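Long-range contacts in cellulose hydrolase (Bacillus licheniformis, PDB 4YZT), which hydrolyses beta-1,4-glucosidic bonds within cellulose as a three-module endoglucanase of glycoside hydrolase family 5: residues A[120-125]-A[135-140]; A[356-361]-A[388-393]; A[501-506]-A[515-520]. All blocks are in the same frame, centred on the assembly; numbering follows the deposited sequence.

Contact 1 of 3, residues A[120-125]-A[135-140]; sequences WLWISR and DKLGKV
Lys-136 passes obliquely over one face of the Trp-122 indole, and tracing it outward from CB shows how each methylene meets the ring. CB comes within 4.1 Å of Trp-122 CZ3, at the far end of the six-membered ring. CG then sits 3.6 Å from that same CZ3, and CD, at 3.5 Å from Trp-122 CZ3, makes the nearest approach of the pair. CE passes over the six-membered ring, 3.5 Å from its centroid and only 5° off the normal, a CH-pi contact. NZ ends above the five-membered ring, 4.0 Å from its centroid and 21° off the normal, so the ammonium adds a cation-pi term. The straight path follows from the torsions: with CG anti to the backbone N (chi1 175°) and the chain extended beyond it, the lysine spans the indole from its outer rim to the pyrrole. On the other face of the indole rests CG1 of Ile-123, and at its edge, in the ring plane, comes Leu-137 CA, 3.9 Å from Trp-122 CH2. Beside the indole, Ile-123 CD1 meets Leu-137 CD1 at 3.9 Å, the two side chains crossing at about a right angle. The indole's polar edge is satisfied by Asp-118, which accepts a hydrogen bond from NE1. The contact packs the short helix 118-123, which follows barrel strand 110-114, against helix 130-147 of the catalytic barrel, and Leu-137 continues the apolar packing onto Leu-174 and Met-178 of helix 168-184.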
ATOM      1  N   TRP A 120      16.859  10.792  -3.040  1.00 12.81           N
ATOM      2  CA  TRP A 120      17.453  10.488  -4.339  1.00 11.48           C
ATOM      3  C   TRP A 120      17.601  11.729  -5.216  1.00 14.13           C
ATOM      4  O   TRP A 120      18.401  11.735  -6.145  1.00 14.91           O
ATOM      5  CB  TRP A 120      16.640   9.408  -5.073  1.00 11.33           C
ATOM      6  CG  TRP A 120      15.181   9.690  -5.202  1.00 11.73           C
ATOM      7  CD1 TRP A 120      14.193   9.301  -4.337  1.00 13.03           C
ATOM      8  CD2 TRP A 120      14.525  10.409  -6.265  1.00 12.32           C
ATOM      9  NE1 TRP A 120      12.968   9.745  -4.792  1.00 11.35           N
ATOM     10  CE2 TRP A 120      13.142  10.427  -5.964  1.00 12.65           C
ATOM     11  CE3 TRP A 120      14.973  11.057  -7.422  1.00 13.94           C
ATOM     12  CZ2 TRP A 120      12.201  11.056  -6.788  1.00 15.90           C
ATOM     13  CZ3 TRP A 120      14.029  11.682  -8.247  1.00 14.43           C
ATOM     14  CH2 TRP A 120      12.664  11.668  -7.924  1.00 14.80           C
ATOM     15  N   LEU A 121      16.851  12.788  -4.920  1.00 13.85           N
ATOM     16  CA  LEU A 121      17.028  14.022  -5.675  1.00 12.57           C
ATOM     17  C   LEU A 121      18.420  14.650  -5.444  1.00 11.74           C
ATOM     18  O   LEU A 121      19.046  15.138  -6.391  1.00 13.19           O
ATOM     19  CB  LEU A 121      15.925  15.027  -5.333  1.00 12.89           C
ATOM     20  CG  LEU A 121      14.545  14.701  -5.924  1.00 13.59           C
ATOM     21  CD1 LEU A 121      13.469  15.480  -5.196  1.00 10.54           C
ATOM     22  CD2 LEU A 121      14.510  14.986  -7.426  1.00 14.72           C
ATOM     23  N   TRP A 122      18.919  14.645  -4.205  1.00 11.68           N
ATOM     24  CA  TRP A 122      20.256  15.198  -3.976  1.00 12.34           C
ATOM     25  C   TRP A 122      21.065  14.577  -2.825  1.00 13.15           C
ATOM     26  O   TRP A 122      22.300  14.655  -2.837  1.00 13.94           O
ATOM     27  CB  TRP A 122      20.165  16.721  -3.764  1.00 14.96           C
ATOM     28  CG  TRP A 122      19.316  17.154  -2.584  1.00 12.42           C
ATOM     29  CD1 TRP A 122      17.965  17.392  -2.574  1.00 15.00           C
ATOM     30  CD2 TRP A 122      19.779  17.423  -1.254  1.00 12.71           C
ATOM     31  NE1 TRP A 122      17.561  17.779  -1.312  1.00 11.87           N
ATOM     32  CE2 TRP A 122      18.654  17.814  -0.488  1.00 13.25           C
ATOM     33  CE3 TRP A 122      21.034  17.378  -0.637  1.00 12.97           C
ATOM     34  CZ2 TRP A 122      18.751  18.142   0.873  1.00 15.13           C
ATOM     35  CZ3 TRP A 122      21.129  17.723   0.719  1.00 14.21           C
ATOM     36  CH2 TRP A 122      19.993  18.092   1.453  1.00 14.59           C
ATOM     37  N   ILE A 123      20.404  13.966  -1.844  1.00 11.72           N
ATOM     38  CA  ILE A 123      21.148  13.430  -0.694  1.00 14.27           C
ATOM     39  C   ILE A 123      22.055  12.253  -1.112  1.00 16.19           C
ATOM     40  O   ILE A 123      23.114  12.032  -0.509  1.00 12.37           O
ATOM     41  CB  ILE A 123      20.195  13.017   0.443  1.00 14.47           C
ATOM     42  CG1 ILE A 123      19.416  14.249   0.938  1.00 11.19           C
ATOM     43  CG2 ILE A 123      20.958  12.413   1.621  1.00 12.48           C
ATOM     44  CD1 ILE A 123      18.391  13.931   2.005  1.00 10.68           C
ATOM     45  N   SER A 124      21.686  11.538  -2.173  1.00 13.55           N
ATOM     46  CA  SER A 124      22.486  10.382  -2.608  1.00 14.32           C
ATOM     47  C   SER A 124      23.823  10.794  -3.249  1.00 16.84           C
ATOM     48  O   SER A 124      24.637   9.944  -3.620  1.00 18.34           O
ATOM     49  CB  SER A 124      21.678   9.508  -3.575  1.00 13.77           C
ATOM     50  OG  SER A 124      21.264  10.272  -4.692  1.00 15.56           O
ATOM     51  N   ARG A 125      24.059  12.098  -3.348  1.00 13.19           N
ATOM     52  CA  ARG A 125      25.376  12.616  -3.699  1.00 15.47           C
ATOM     53  C   ARG A 125      26.382  12.459  -2.543  1.00 17.02           C
ATOM     54  O   ARG A 125      27.574  12.766  -2.706  1.00 17.59           O
ATOM     55  CB  ARG A 125      25.271  14.089  -4.107  1.00 21.29           C
ATOM     56  CG  ARG A 125      24.724  14.302  -5.500  1.00 24.33           C
ATOM     57  N   ASP A 135      26.964  18.908   4.819  1.00 16.51           N
ATOM     58  CA  ASP A 135      26.873  20.293   5.259  1.00 19.55           C
ATOM     59  C   ASP A 135      25.509  20.868   4.913  1.00 20.10           C
ATOM     60  O   ASP A 135      24.847  21.457   5.760  1.00 23.00           O
ATOM     61  CB  ASP A 135      27.979  21.147   4.628  1.00 20.40           C
ATOM     62  CG  ASP A 135      27.809  22.628   4.918  0.72 20.62           C
ATOM     63  OD1 ASP A 135      28.090  23.048   6.062  0.85 22.90           O
ATOM     64  OD2 ASP A 135      27.414  23.375   3.992  1.00 20.77           O
ATOM     65  N   LYS A 136      25.082  20.667   3.670  1.00 17.44           N
ATOM     66  CA  LYS A 136      23.768  21.108   3.222  1.00 16.15           C
ATOM     67  C   LYS A 136      22.606  20.463   4.006  1.00 17.26           C
ATOM     68  O   LYS A 136      21.673  21.153   4.408  1.00 17.12           O
ATOM     69  CB  LYS A 136      23.600  20.813   1.735  1.00 15.41           C
ATOM     70  CG  LYS A 136      22.202  21.133   1.187  1.00 15.82           C
ATOM     71  CD  LYS A 136      22.155  20.954  -0.328  1.00 16.41           C
ATOM     72  CE  LYS A 136      20.730  21.040  -0.847  1.00 16.26           C
ATOM     73  NZ  LYS A 136      20.663  20.884  -2.311  1.00 15.89           N
ATOM     74  N   LEU A 137      22.658  19.148   4.209  1.00 14.78           N
ATOM     75  CA  LEU A 137      21.601  18.460   4.940  1.00 14.40           C
ATOM     76  C   LEU A 137      21.504  18.969   6.390  1.00 16.13           C
ATOM     77  O   LEU A 137      20.399  19.188   6.907  1.00 15.14           O
ATOM     78  CB  LEU A 137      21.824  16.942   4.903  1.00 13.08           C
ATOM     79  CG  LEU A 137      20.799  16.024   5.600  1.00 12.38           C
ATOM     80  CD1 LEU A 137      19.398  16.195   5.024  1.00 13.03           C
ATOM     81  CD2 LEU A 137      21.221  14.571   5.499  1.00 12.12           C
ATOM     82  N   GLY A 138      22.653  19.164   7.033  1.00 14.46           N
ATOM     83  CA  GLY A 138      22.694  19.758   8.355  1.00 14.88           C
ATOM     84  C   GLY A 138      22.009  21.114   8.418  1.00 18.20           C
ATOM     85  O   GLY A 138      21.250  21.402   9.347  1.00 17.25           O
ATOM     86  N   LYS A 139      22.258  21.954   7.422  1.00 19.27           N
ATOM     87  CA  LYS A 139      21.664  23.287   7.432  1.00 19.17           C
ATOM     88  C   LYS A 139      20.154  23.216   7.189  1.00 16.09           C
ATOM     89  O   LYS A 139      19.398  24.026   7.732  1.00 15.45           O
ATOM     90  CB  LYS A 139      22.353  24.190   6.408  1.00 16.55           C
ATOM     91  CG  LYS A 139      23.771  24.601   6.847  1.00 19.34           C
ATOM     92  CD  LYS A 139      24.532  25.350   5.773  1.00 23.53           C
ATOM     93  CE  LYS A 139      25.945  25.759   6.246  1.00 26.16           C
ATOM     94  NZ  LYS A 139      26.850  26.150   5.100  1.00 28.96           N
ATOM     95  N   VAL A 140      19.720  22.241   6.392  1.00 14.47           N
ATOM     96  CA  VAL A 140      18.301  22.000   6.176  1.00 16.09           C
ATOM     97  C   VAL A 140      17.643  21.503   7.470  1.00 17.37           C
ATOM     98  O   VAL A 140      16.610  22.035   7.876  1.00 14.94           O
ATOM     99  CB  VAL A 140      18.060  20.986   5.031  1.00 15.14           C
ATOM    100  CG1 VAL A 140      16.576  20.562   4.948  1.00 15.79           C
ATOM    101  CG2 VAL A 140      18.539  21.566   3.695  1.00 14.10           C
TER

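Contact 2 of 3, residues A[356-361]-A[388-393]; sequences TVDIQL and GKTVSI
Val-357 and Val-391 face each other as an antiparallel hydrogen-bonded pair, with Thr-356/Ser-392 and Asp-358/Thr-390 as non-hydrogen-bonded pairs beside it. The strand axes approach to 4.7 Å, and their directions differ by 159°. Val-357 N reaches Val-391 O at 2.8 Å, with the donor in the carbonyl plane; the return bond, Val-391 N to Val-357 O, is nearly straight. Beyond the Val-357/Val-391 pair, Ile-359 N bonds Lys-389 O at 2.8 Å from above the carbonyl plane, 35° out of it. The side chains divide between the two faces. Val-357 and Val-391 lie on the buried one, where Val-357 CG2 packs on Ile-393 CG1 and Ile-359 CD1 comes to 4.0 Å from Val-391 CG2. On the other, the methyls of Thr-356 and Thr-390 meet, CG2 to CG2, at 3.7 Å, and Asp-358 lies alongside Thr-390. One water donates to Asp-358 OD1 and Lys-389 O and accepts from Thr-390 OG1, tying both strands; a second bridges Thr-356 OG1 and Ser-392 OG. Where strand 355-360 ends, the side chain of Leu-361 points to the other segment and crosses that of Lys-389 at about a right angle. Its CG lies anti to the carbonyl carbon (chi1 -71°), which brings CD1 to 3.4 Å from Gly-388 O and 3.9 Å from Lys-389 CB. With an alanine here CG and both methyls are gone, and Gly-388 O and Lys-389 CB would probably be left facing a gap. Gly-388 itself has a positive phi, at a turn where Asp-385 OD1 accepts from the backbone N of Lys-389 and Thr-390. This is antiparallel pairing between neighbouring strands of the immunoglobulin-like beta-sandwich expected of an X2 carbohydrate-binding module.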
ATOM      1  N   THR A 356     -20.761 -22.786  -0.633  1.00 21.94           N
ATOM      2  CA  THR A 356     -20.016 -22.822   0.614  1.00 25.20           C
ATOM      3  C   THR A 356     -19.127 -21.593   0.742  1.00 25.84           C
ATOM      4  O   THR A 356     -18.459 -21.182  -0.216  1.00 24.33           O
ATOM      5  CB  THR A 356     -19.172 -24.118   0.728  1.00 27.57           C
ATOM      6  OG1 THR A 356     -20.053 -25.248   0.808  1.00 30.63           O
ATOM      7  CG2 THR A 356     -18.295 -24.101   1.976  1.00 28.17           C
ATOM      8  N   VAL A 357     -19.163 -20.985   1.927  1.00 25.19           N
ATOM      9  CA  VAL A 357     -18.256 -19.907   2.285  1.00 22.23           C
ATOM     10  C   VAL A 357     -17.485 -20.343   3.521  1.00 23.49           C
ATOM     11  O   VAL A 357     -18.080 -20.626   4.560  1.00 26.03           O
ATOM     12  CB  VAL A 357     -19.001 -18.587   2.579  1.00 21.28           C
ATOM     13  CG1 VAL A 357     -18.017 -17.445   2.805  1.00 21.06           C
ATOM     14  CG2 VAL A 357     -19.948 -18.239   1.448  1.00 21.35           C
ATOM     15  N   ASP A 358     -16.162 -20.421   3.402  1.00 22.92           N
ATOM     16  CA  ASP A 358     -15.316 -20.777   4.531  1.00 23.50           C
ATOM     17  C   ASP A 358     -14.872 -19.530   5.286  1.00 20.49           C
ATOM     18  O   ASP A 358     -14.570 -18.502   4.685  1.00 22.73           O
ATOM     19  CB  ASP A 358     -14.092 -21.571   4.062  1.00 27.19           C
ATOM     20  CG  ASP A 358     -14.464 -22.922   3.472  1.00 31.88           C
ATOM     21  OD1 ASP A 358     -15.277 -23.649   4.089  1.00 33.53           O
ATOM     22  OD2 ASP A 358     -13.936 -23.259   2.391  1.00 34.63           O
ATOM     23  N   ILE A 359     -14.826 -19.623   6.610  1.00 21.38           N
ATOM     24  CA  ILE A 359     -14.427 -18.483   7.434  1.00 19.78           C
ATOM     25  C   ILE A 359     -13.214 -18.805   8.309  1.00 21.05           C
ATOM     26  O   ILE A 359     -13.261 -19.723   9.127  1.00 24.73           O
ATOM     27  CB  ILE A 359     -15.588 -18.017   8.342  1.00 20.62           C
ATOM     28  CG1 ILE A 359     -16.890 -17.887   7.547  1.00 23.52           C
ATOM     29  CG2 ILE A 359     -15.240 -16.705   9.035  1.00 22.58           C
ATOM     30  CD1 ILE A 359     -18.062 -17.458   8.402  1.00 25.38           C
ATOM     31  N   GLN A 360     -12.129 -18.061   8.115  1.00 22.37           N
ATOM     32  CA  GLN A 360     -11.019 -18.050   9.065  1.00 22.92           C
ATOM     33  C   GLN A 360     -11.405 -17.115  10.212  1.00 21.83           C
ATOM     34  O   GLN A 360     -11.228 -15.895  10.122  1.00 19.43           O
ATOM     35  CB  GLN A 360      -9.715 -17.610   8.381  1.00 23.27           C
ATOM     36  CG  GLN A 360      -8.510 -17.456   9.300  1.00 25.43           C
ATOM     37  CD  GLN A 360      -7.240 -17.090   8.547  1.00 27.56           C
ATOM     38  OE1 GLN A 360      -7.084 -17.422   7.370  1.00 28.65           O
ATOM     39  NE2 GLN A 360      -6.333 -16.399   9.218  1.00 27.11           N
ATOM     40  N   LEU A 361     -11.953 -17.701  11.275  1.00 22.04           N
ATOM     41  CA  LEU A 361     -12.566 -16.940  12.361  1.00 22.24           C
ATOM     42  C   LEU A 361     -11.561 -16.097  13.138  1.00 22.75           C
ATOM     43  O   LEU A 361     -11.884 -14.995  13.571  1.00 22.49           O
ATOM     44  CB  LEU A 361     -13.293 -17.886  13.313  1.00 22.77           C
ATOM     45  CG  LEU A 361     -14.572 -18.501  12.753  1.00 24.96           C
ATOM     46  CD1 LEU A 361     -15.088 -19.591  13.681  1.00 27.77           C
ATOM     47  CD2 LEU A 361     -15.632 -17.426  12.552  1.00 21.48           C
ATOM     48  N   GLY A 388     -18.801 -23.407  13.381  1.00 36.97           N
ATOM     49  CA  GLY A 388     -19.154 -22.041  13.056  1.00 35.49           C
ATOM     50  C   GLY A 388     -18.173 -21.390  12.098  1.00 33.57           C
ATOM     51  O   GLY A 388     -18.018 -20.168  12.091  1.00 34.93           O
ATOM     52  N   LYS A 389     -17.495 -22.195  11.290  1.00 31.71           N
ATOM     53  CA  LYS A 389     -16.524 -21.638  10.355  1.00 33.36           C
ATOM     54  C   LYS A 389     -16.825 -22.024   8.912  1.00 30.85           C
ATOM     55  O   LYS A 389     -16.012 -21.784   8.016  1.00 28.69           O
ATOM     56  CB  LYS A 389     -15.106 -22.078  10.729  1.00 36.22           C
ATOM     57  CG  LYS A 389     -14.896 -23.577  10.808  1.00 40.14           C
ATOM     58  CD  LYS A 389     -13.509 -23.903  11.365  1.00 42.64           C
ATOM     59  CE  LYS A 389     -13.277 -25.411  11.419  1.00 45.17           C
ATOM     60  NZ  LYS A 389     -11.957 -25.763  12.009  1.00 45.05           N
ATOM     61  N   THR A 390     -17.990 -22.631   8.697  1.00 32.52           N
ATOM     62  CA  THR A 390     -18.406 -23.030   7.358  1.00 33.86           C
ATOM     63  C   THR A 390     -19.874 -22.700   7.164  1.00 33.79           C
ATOM     64  O   THR A 390     -20.731 -23.215   7.879  1.00 36.33           O
ATOM     65  CB  THR A 390     -18.194 -24.529   7.109  1.00 36.46           C
ATOM     66  OG1 THR A 390     -17.035 -24.976   7.824  1.00 40.57           O
ATOM     67  CG2 THR A 390     -18.024 -24.806   5.621  1.00 34.08           C
ATOM     68  N   VAL A 391     -20.150 -21.839   6.193  1.00 30.30           N
ATOM     69  CA  VAL A 391     -21.505 -21.395   5.924  1.00 28.88           C
ATOM     70  C   VAL A 391     -21.986 -21.931   4.576  1.00 29.72           C
ATOM     71  O   VAL A 391     -21.276 -21.848   3.577  1.00 26.53           O
ATOM     72  CB  VAL A 391     -21.588 -19.858   5.946  1.00 28.83           C
ATOM     73  CG1 VAL A 391     -22.891 -19.370   5.335  1.00 29.80           C
ATOM     74  CG2 VAL A 391     -21.413 -19.338   7.377  1.00 29.28           C
ATOM     75  N   SER A 392     -23.184 -22.503   4.560  1.00 31.96           N
ATOM     76  CA  SER A 392     -23.788 -22.939   3.312  1.00 32.58           C
ATOM     77  C   SER A 392     -24.943 -22.022   2.929  1.00 33.89           C
ATOM     78  O   SER A 392     -26.000 -22.060   3.556  1.00 37.96           O
ATOM     79  CB  SER A 392     -24.283 -24.378   3.424  1.00 33.48           C
ATOM     80  OG  SER A 392     -25.026 -24.742   2.271  1.00 34.14           O
ATOM     81  N   ILE A 393     -24.738 -21.187   1.915  1.00 30.17           N
ATOM     82  CA  ILE A 393     -25.819 -20.358   1.402  1.00 29.91           C
ATOM     83  C   ILE A 393     -26.669 -21.220   0.476  1.00 30.45           C
ATOM     84  O   ILE A 393     -26.161 -21.733  -0.519  1.00 28.73           O
ATOM     85  CB  ILE A 393     -25.297 -19.127   0.628  1.00 31.79           C
ATOM     86  CG1 ILE A 393     -24.156 -18.435   1.388  1.00 31.53           C
ATOM     87  CG2 ILE A 393     -26.437 -18.160   0.326  1.00 32.78           C
ATOM     88  CD1 ILE A 393     -24.609 -17.638   2.585  1.00 32.65           C
TER
HETATM   89  O   HOH W   1     -22.938 -25.848   0.662  1.00 35.29           O
HETATM   90  O   HOH W   2     -14.454 -23.938   6.777  1.00 38.02           O

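Contact 3 of 3, residues A[501-506]-A[515-520]; sequences LYLKER and STFTFE
Leu-503 is set between two phenylalanines and meets each in a different way. Its CD1 stands over the centre of the Phe-517 ring, 3.7 Å from the centroid and 5° off the normal, so that all six ring carbons lie at similar distances from the methyl: a clean CH-pi contact. Toward Phe-519 the same leucine offers its branch point instead, and CG lies 3.8 Å from Phe-519 CZ, at the edge and near the ring plane. CD2 falls between the two rings, 3.9 Å from Phe-519 CZ and 4.0 Å from Phe-517 CD1. Leu-503 CG is anti to the carbonyl carbon (chi1 -71°), beside the backbone N, which leaves CD1 to reach over Phe-517. One face of Phe-519 is taken by Leu-501, whose CD1 is 4.2 Å from the ring centroid and 26° off the normal, displaced toward CG and CD2. These two side chains slide past each other in opposite directions, and Leu-501 CB accordingly comes to 4.0 Å from Phe-519 CE2. All four CB atoms are directed at the facing segment. No hydrogen bond crosses the contact; the strand axes stay 10.0 Å apart, a distance for layers in face-to-face packing rather than for neighbours in one sheet. Tyr-502, whose CB is directed away, instead stacks its ring on Tyr-495. On the opposing strand Phe-519 also packs on Leu-463, Val-466 and Val-530, and Phe-517 on Val-532. Alternate residues pointing inward from strands 500-503 and 515-522, which belong to different sheets, form part of the apolar core between the two sheets of a beta-sandwich in the C-terminal module.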
ATOM      1  N   LEU A 501      -9.574  -2.601 -21.857  1.00 12.19           N
ATOM      2  CA  LEU A 501      -8.251  -3.111 -21.556  1.00 13.06           C
ATOM      3  C   LEU A 501      -7.187  -2.294 -22.282  1.00 11.54           C
ATOM      4  O   LEU A 501      -7.411  -1.842 -23.410  1.00 12.79           O
ATOM      5  CB  LEU A 501      -8.156  -4.584 -21.963  1.00 12.84           C
ATOM      6  CG  LEU A 501      -9.229  -5.498 -21.366  1.00 12.93           C
ATOM      7  CD1 LEU A 501      -9.251  -6.850 -22.062  1.00 13.97           C
ATOM      8  CD2 LEU A 501      -9.008  -5.676 -19.858  1.00 12.10           C
ATOM      9  N   TYR A 502      -6.025  -2.132 -21.651  1.00 10.56           N
ATOM     10  CA  TYR A 502      -4.958  -1.307 -22.215  1.00 11.46           C
ATOM     11  C   TYR A 502      -3.604  -1.989 -22.090  1.00 12.45           C
ATOM     12  O   TYR A 502      -3.285  -2.552 -21.043  1.00 11.51           O
ATOM     13  CB  TYR A 502      -4.895   0.051 -21.510  1.00  9.90           C
ATOM     14  CG  TYR A 502      -6.061   0.984 -21.798  1.00 12.06           C
ATOM     15  CD1 TYR A 502      -5.964   1.959 -22.782  1.00 12.52           C
ATOM     16  CD2 TYR A 502      -7.244   0.903 -21.062  1.00 12.07           C
ATOM     17  CE1 TYR A 502      -7.025   2.823 -23.044  1.00 15.82           C
ATOM     18  CE2 TYR A 502      -8.307   1.749 -21.318  1.00 13.79           C
ATOM     19  CZ  TYR A 502      -8.189   2.712 -22.305  1.00 13.73           C
ATOM     20  OH  TYR A 502      -9.236   3.562 -22.574  1.00 12.25           O
ATOM     21  N   LEU A 503      -2.820  -1.937 -23.164  1.00 13.02           N
ATOM     22  CA  LEU A 503      -1.396  -2.231 -23.105  1.00 13.11           C
ATOM     23  C   LEU A 503      -0.607  -0.932 -23.157  1.00 12.91           C
ATOM     24  O   LEU A 503      -0.820  -0.091 -24.043  1.00 13.44           O
ATOM     25  CB  LEU A 503      -0.957  -3.131 -24.261  1.00 15.62           C
ATOM     26  CG  LEU A 503      -1.413  -4.583 -24.211  1.00 16.85           C
ATOM     27  CD1 LEU A 503      -1.026  -5.265 -25.501  1.00 15.39           C
ATOM     28  CD2 LEU A 503      -0.764  -5.282 -23.013  1.00 14.38           C
ATOM     29  N   LYS A 504       0.314  -0.779 -22.221  1.00 12.38           N
ATOM     30  CA  LYS A 504       1.098   0.440 -22.137  1.00 11.41           C
ATOM     31  C   LYS A 504       2.059   0.576 -23.317  1.00 11.98           C
ATOM     32  O   LYS A 504       2.544  -0.414 -23.866  1.00 11.04           O
ATOM     33  CB  LYS A 504       1.866   0.484 -20.809  1.00 12.66           C
ATOM     34  CG  LYS A 504       0.962   0.650 -19.597  1.00 15.33           C
ATOM     35  CD  LYS A 504       0.615   2.104 -19.328  1.00 16.78           C
ATOM     36  CE  LYS A 504       1.807   2.840 -18.771  1.00 18.62           C
ATOM     37  NZ  LYS A 504       1.410   4.005 -17.942  1.00 20.11           N
ATOM     38  N   GLU A 505       2.293   1.822 -23.712  1.00 14.10           N
ATOM     39  CA  GLU A 505       3.249   2.148 -24.769  1.00 11.07           C
ATOM     40  C   GLU A 505       4.574   1.394 -24.593  1.00 14.18           C
ATOM     41  O   GLU A 505       5.143   0.885 -25.555  1.00 15.12           O
ATOM     42  CB  GLU A 505       3.516   3.652 -24.789  1.00 11.90           C
ATOM     43  CG  GLU A 505       4.325   4.096 -25.984  1.00 18.08           C
ATOM     44  CD  GLU A 505       4.837   5.508 -25.842  1.00 22.92           C
ATOM     45  OE1 GLU A 505       5.748   5.736 -25.014  1.00 24.37           O
ATOM     46  OE2 GLU A 505       4.314   6.386 -26.549  1.00 23.17           O
ATOM     47  N   ARG A 506       5.046   1.340 -23.352  1.00 14.08           N
ATOM     48  CA  ARG A 506       6.243   0.587 -22.984  1.00 14.37           C
ATOM     49  C   ARG A 506       6.291  -0.806 -23.617  1.00 13.81           C
ATOM     50  O   ARG A 506       7.318  -1.211 -24.169  1.00 13.03           O
ATOM     51  CB  ARG A 506       6.317   0.461 -21.461  1.00 14.76           C
ATOM     52  CG  ARG A 506       7.280  -0.594 -20.944  1.00 13.99           C
ATOM     53  CD  ARG A 506       7.257  -0.618 -19.416  1.00 16.59           C
ATOM     54  NE  ARG A 506       7.905  -1.815 -18.876  1.00 15.72           N
ATOM     55  CZ  ARG A 506       9.218  -1.964 -18.739  1.00 15.48           C
ATOM     56  NH1 ARG A 506       9.701  -3.091 -18.239  1.00 14.59           N
ATOM     57  NH2 ARG A 506      10.049  -0.991 -19.095  1.00 17.39           N
ATOM     58  N   SER A 515       2.743 -11.001 -32.039  1.00 21.20           N
ATOM     59  CA  SER A 515       2.697 -11.486 -30.654  1.00 19.59           C
ATOM     60  C   SER A 515       1.264 -11.691 -30.190  1.00 19.12           C
ATOM     61  O   SER A 515       0.321 -11.130 -30.763  1.00 21.23           O
ATOM     62  CB  SER A 515       3.407 -10.508 -29.703  1.00 15.21           C
ATOM     63  OG  SER A 515       4.759 -10.316 -30.099  1.00 19.90           O
ATOM     64  N   THR A 516       1.112 -12.508 -29.153  1.00 18.17           N
ATOM     65  CA  THR A 516      -0.192 -12.833 -28.606  1.00 16.97           C
ATOM     66  C   THR A 516      -0.217 -12.460 -27.129  1.00 15.72           C
ATOM     67  O   THR A 516       0.659 -12.877 -26.368  1.00 14.63           O
ATOM     68  CB  THR A 516      -0.519 -14.337 -28.778  1.00 20.54           C
ATOM     69  OG1 THR A 516      -0.564 -14.663 -30.174  1.00 20.46           O
ATOM     70  CG2 THR A 516      -1.859 -14.680 -28.135  1.00 19.42           C
ATOM     71  N   PHE A 517      -1.206 -11.657 -26.740  1.00 12.31           N
ATOM     72  CA  PHE A 517      -1.393 -11.273 -25.346  1.00 14.32           C
ATOM     73  C   PHE A 517      -2.614 -11.955 -24.765  1.00 17.03           C
ATOM     74  O   PHE A 517      -3.668 -11.999 -25.398  1.00 19.80           O
ATOM     75  CB  PHE A 517      -1.526  -9.757 -25.211  1.00 11.89           C
ATOM     76  CG  PHE A 517      -0.273  -9.022 -25.561  1.00 13.06           C
ATOM     77  CD1 PHE A 517       0.638  -8.686 -24.579  1.00 10.85           C
ATOM     78  CD2 PHE A 517       0.003  -8.690 -26.882  1.00 12.17           C
ATOM     79  CE1 PHE A 517       1.823  -8.025 -24.915  1.00 11.31           C
ATOM     80  CE2 PHE A 517       1.163  -8.026 -27.221  1.00 13.88           C
ATOM     81  CZ  PHE A 517       2.078  -7.697 -26.236  1.00 11.85           C
ATOM     82  N   THR A 518      -2.456 -12.510 -23.571  1.00 12.72           N
ATOM     83  CA  THR A 518      -3.564 -13.158 -22.888  1.00 13.98           C
ATOM     84  C   THR A 518      -3.955 -12.344 -21.665  1.00 15.75           C
ATOM     85  O   THR A 518      -3.190 -12.255 -20.692  1.00 14.08           O
ATOM     86  CB  THR A 518      -3.216 -14.602 -22.470  1.00 16.59           C
ATOM     87  OG1 THR A 518      -2.836 -15.376 -23.621  1.00 17.21           O
ATOM     88  CG2 THR A 518      -4.411 -15.265 -21.787  1.00 16.29           C
ATOM     89  N   PHE A 519      -5.141 -11.742 -21.727  1.00 13.11           N
ATOM     90  CA  PHE A 519      -5.676 -10.978 -20.608  1.00 14.94           C
ATOM     91  C   PHE A 519      -6.439 -11.928 -19.691  1.00 15.27           C
ATOM     92  O   PHE A 519      -7.570 -12.301 -19.992  1.00 16.34           O
ATOM     93  CB  PHE A 519      -6.577  -9.835 -21.101  1.00 14.08           C
ATOM     94  CG  PHE A 519      -5.823  -8.738 -21.796  1.00 13.73           C
ATOM     95  CD1 PHE A 519      -5.463  -8.867 -23.126  1.00 17.16           C
ATOM     96  CD2 PHE A 519      -5.456  -7.588 -21.110  1.00 11.84           C
ATOM     97  CE1 PHE A 519      -4.747  -7.867 -23.771  1.00 15.62           C
ATOM     98  CE2 PHE A 519      -4.749  -6.585 -21.741  1.00 12.82           C
ATOM     99  CZ  PHE A 519      -4.391  -6.726 -23.084  1.00 11.73           C
ATOM    100  N   GLU A 520      -5.807 -12.333 -18.586  1.00 11.89           N
ATOM    101  CA  GLU A 520      -6.422 -13.285 -17.667  1.00 12.28           C
ATOM    102  C   GLU A 520      -7.321 -12.525 -16.703  1.00 14.17           C
ATOM    103  O   GLU A 520      -6.934 -11.503 -16.131  1.00 12.86           O
ATOM    104  CB  GLU A 520      -5.358 -14.099 -16.918  1.00 12.15           C
ATOM    105  CG  GLU A 520      -4.453 -14.912 -17.821  1.00 14.85           C
ATOM    106  CD  GLU A 520      -3.412 -15.745 -17.071  1.00 16.08           C
ATOM    107  OE1 GLU A 520      -3.369 -15.720 -15.818  1.00 15.16           O
ATOM    108  OE2 GLU A 520      -2.627 -16.436 -17.751  1.00 16.10           O
TER

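Overall arrangement
The three contacts come in series along the chain, each closing before the next opens, and no two touch. Contact 1 lies in the catalytic barrel, whose parallel eight-stranded sheet is flanked by helices; contact 2 joins adjacent strands of the X2 module's mixed sheet; contact 3 packs two facing four-stranded sheets of the C-terminal module. Contacts 1 and 2 are on opposite sides of the chain's centre, with centres 55 Å apart. Contact 3 is centred 41 Å from contact 1 and 37 Å from contact 2, its nearest atoms about 17 Å and 22 Å away respectively. Because each joins elements of one module, all three belong to the internal packing of separate parts of a tri-modular enzyme.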